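Side-chain contact in RNA-binding protein with serine-rich domain 1 (PDB 4A8X), which serves as an auxiliary component of the exon junction complex deposited at splice junctions on mRNAs, its RRM domain, which binds SAP18 and ACIN1, being required to form the ASAP complex: residues A[22-27]-A[70-75]. Residues are numbered along the deposited sequence; the frame is centred on the assembly and turned at random.
Sequences MEIFST and GQIDGQ
Ile72, on strand 71-72, the outermost of this chain's sheet on its side, meets Ile24 and Phe25 of helix 18-26 through apolar carbons alone. Ile24 and Ile72 reach for each other tip to tip, Ile24 CD1 lying 3.8 Å from Ile72 CG2 and 4.0 Å from Ile72 CD1, so the helix methyl touches both branches of its partner. In Ile72, CG1 stands opposite the carbonyl carbon (chi1 -56°), which sends CD1 on to Phe25, where it sits 3.8 Å from CE2 and approaches the ring obliquely. Met67 of helix 57-67 packs on all three side chains, and Ile77 on Phe25 and Ile72.

No hydrogen bond crosses between the segments. Ser26 OG (2.7 Å) and Ser26 N grip Met22 O from opposite faces of its carbonyl plane; Thr27 OG1 (2.7 Å) and Thr27 N reach Ile24 O from one face. Ile72 opens a type I' turn, Gln75 N bonding Ile72 O at 3.2 Å.

Gln71 and Ile72 extend the sheet into a strand of another protein chain, whose backbone also binds the Glu23 carboxylate. The buried, apolar contact joins the first helix of the RRM fold, two helices on an antiparallel sheet, to the strand following the second, where that partner docks.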
loop_
_atom_site.group_PDB
_atom_site.type_symbol
_atom_site.label_atom_id
_atom_site.label_comp_id
_atom_site.label_asym_id
_atom_site.label_seq_id
_atom_site.Cartn_x
_atom_site.Cartn_y
_atom_site.Cartn_z
ATOM N N MET A 22 1.018 -15.404 3.148
ATOM C CA MET A 22 0.621 -16.715 3.679
ATOM C C MET A 22 -0.897 -16.762 3.816
ATOM O O MET A 22 -1.550 -17.717 3.362
ATOM C CB MET A 22 1.290 -16.947 5.053
ATOM C CG MET A 22 0.852 -18.276 5.779
ATOM S SD MET A 22 1.320 -19.804 4.881
ATOM C CE MET A 22 0.549 -21.050 5.938
ATOM N N GLU A 23 -1.460 -15.735 4.451
ATOM C CA GLU A 23 -2.902 -15.654 4.669
ATOM C C GLU A 23 -3.694 -15.624 3.338
ATOM O O GLU A 23 -4.677 -16.360 3.154
ATOM C CB GLU A 23 -3.234 -14.432 5.531
ATOM C CG GLU A 23 -4.687 -14.263 5.789
ATOM C CD GLU A 23 -5.012 -13.061 6.658
ATOM O OE1 GLU A 23 -4.105 -12.469 7.264
ATOM O OE2 GLU A 23 -6.196 -12.733 6.736
ATOM N N ILE A 24 -3.258 -14.798 2.386
ATOM C CA ILE A 24 -4.011 -14.624 1.169
ATOM C C ILE A 24 -3.961 -15.905 0.294
ATOM O O ILE A 24 -4.979 -16.369 -0.203
ATOM C CB ILE A 24 -3.463 -13.386 0.379
ATOM C CG1 ILE A 24 -3.892 -12.087 1.081
ATOM C CG2 ILE A 24 -3.921 -13.415 -1.049
ATOM C CD1 ILE A 24 -3.120 -10.837 0.577
ATOM N N PHE A 25 -2.779 -16.450 0.086
ATOM C CA PHE A 25 -2.622 -17.531 -0.879
ATOM C C PHE A 25 -3.013 -18.900 -0.311
ATOM O O PHE A 25 -3.294 -19.855 -1.050
ATOM C CB PHE A 25 -1.213 -17.473 -1.457
ATOM C CG PHE A 25 -1.106 -16.417 -2.522
ATOM C CD1 PHE A 25 -1.450 -16.709 -3.813
ATOM C CD2 PHE A 25 -0.760 -15.108 -2.195
ATOM C CE1 PHE A 25 -1.426 -15.709 -4.808
ATOM C CE2 PHE A 25 -0.742 -14.110 -3.176
ATOM C CZ PHE A 25 -1.081 -14.434 -4.491
ATOM N N SER A 26 -3.089 -18.968 1.004
ATOM C CA SER A 26 -3.596 -20.173 1.664
ATOM C C SER A 26 -5.063 -20.375 1.301
ATOM O O SER A 26 -5.584 -21.499 1.375
ATOM C CB SER A 26 -3.427 -20.076 3.177
ATOM O OG SER A 26 -2.074 -20.342 3.525
ATOM N N THR A 27 -5.728 -19.296 0.896
ATOM C CA THR A 27 -7.067 -19.393 0.301
ATOM C C THR A 27 -7.116 -20.476 -0.797
ATOM O O THR A 27 -8.173 -21.060 -1.031
ATOM C CB THR A 27 -7.541 -18.023 -0.339
ATOM O OG1 THR A 27 -7.491 -16.985 0.642
ATOM C CG2 THR A 27 -9.000 -18.106 -0.853
ATOM N N GLY A 70 -5.127 -10.139 -10.027
ATOM C CA GLY A 70 -5.883 -9.838 -8.822
ATOM C C GLY A 70 -5.233 -8.607 -8.167
ATOM O O GLY A 70 -4.317 -7.982 -8.750
ATOM N N GLN A 71 -5.730 -8.239 -7.006
ATOM C CA GLN A 71 -5.256 -7.042 -6.302
ATOM C C GLN A 71 -4.838 -7.342 -4.883
ATOM O O GLN A 71 -5.512 -8.090 -4.191
ATOM C CB GLN A 71 -6.362 -5.979 -6.249
ATOM C CG GLN A 71 -6.780 -5.456 -7.610
ATOM C CD GLN A 71 -8.022 -4.601 -7.510
ATOM O OE1 GLN A 71 -7.963 -3.475 -7.030
ATOM N NE2 GLN A 71 -9.168 -5.145 -7.929
ATOM N N ILE A 72 -3.734 -6.727 -4.445
ATOM C CA ILE A 72 -3.287 -6.791 -3.057
ATOM C C ILE A 72 -2.824 -5.388 -2.615
ATOM O O ILE A 72 -2.010 -4.750 -3.302
ATOM C CB ILE A 72 -2.154 -7.820 -2.840
ATOM C CG1 ILE A 72 -2.539 -9.251 -3.309
ATOM C CG2 ILE A 72 -1.728 -7.808 -1.326
ATOM C CD1 ILE A 72 -1.455 -10.357 -3.042
ATOM N N ASP A 73 -3.370 -4.931 -1.501
ATOM C CA ASP A 73 -3.167 -3.577 -0.977
ATOM C C ASP A 73 -3.304 -2.490 -2.030
ATOM O O ASP A 73 -2.420 -1.619 -2.150
ATOM C CB ASP A 73 -1.788 -3.455 -0.301
ATOM C CG ASP A 73 -1.630 -2.161 0.456
ATOM O OD1 ASP A 73 -2.636 -1.637 0.993
ATOM O OD2 ASP A 73 -0.474 -1.660 0.504
ATOM N N GLY A 74 -4.378 -2.562 -2.821
ATOM C CA GLY A 74 -4.752 -1.500 -3.731
ATOM C C GLY A 74 -3.981 -1.486 -5.024
ATOM O O GLY A 74 -4.066 -0.536 -5.789
ATOM N N GLN A 75 -3.215 -2.538 -5.266
ATOM C CA GLN A 75 -2.379 -2.625 -6.443
ATOM C C GLN A 75 -2.597 -3.963 -7.165
ATOM O O GLN A 75 -2.674 -5.028 -6.544
ATOM C CB GLN A 75 -0.894 -2.471 -6.043
ATOM C CG GLN A 75 0.058 -2.384 -7.222
ATOM C CD GLN A 75 1.334 -1.680 -6.838
ATOM O OE1 GLN A 75 1.371 -0.441 -6.742
ATOM N NE2 GLN A 75 2.382 -2.466 -6.552
#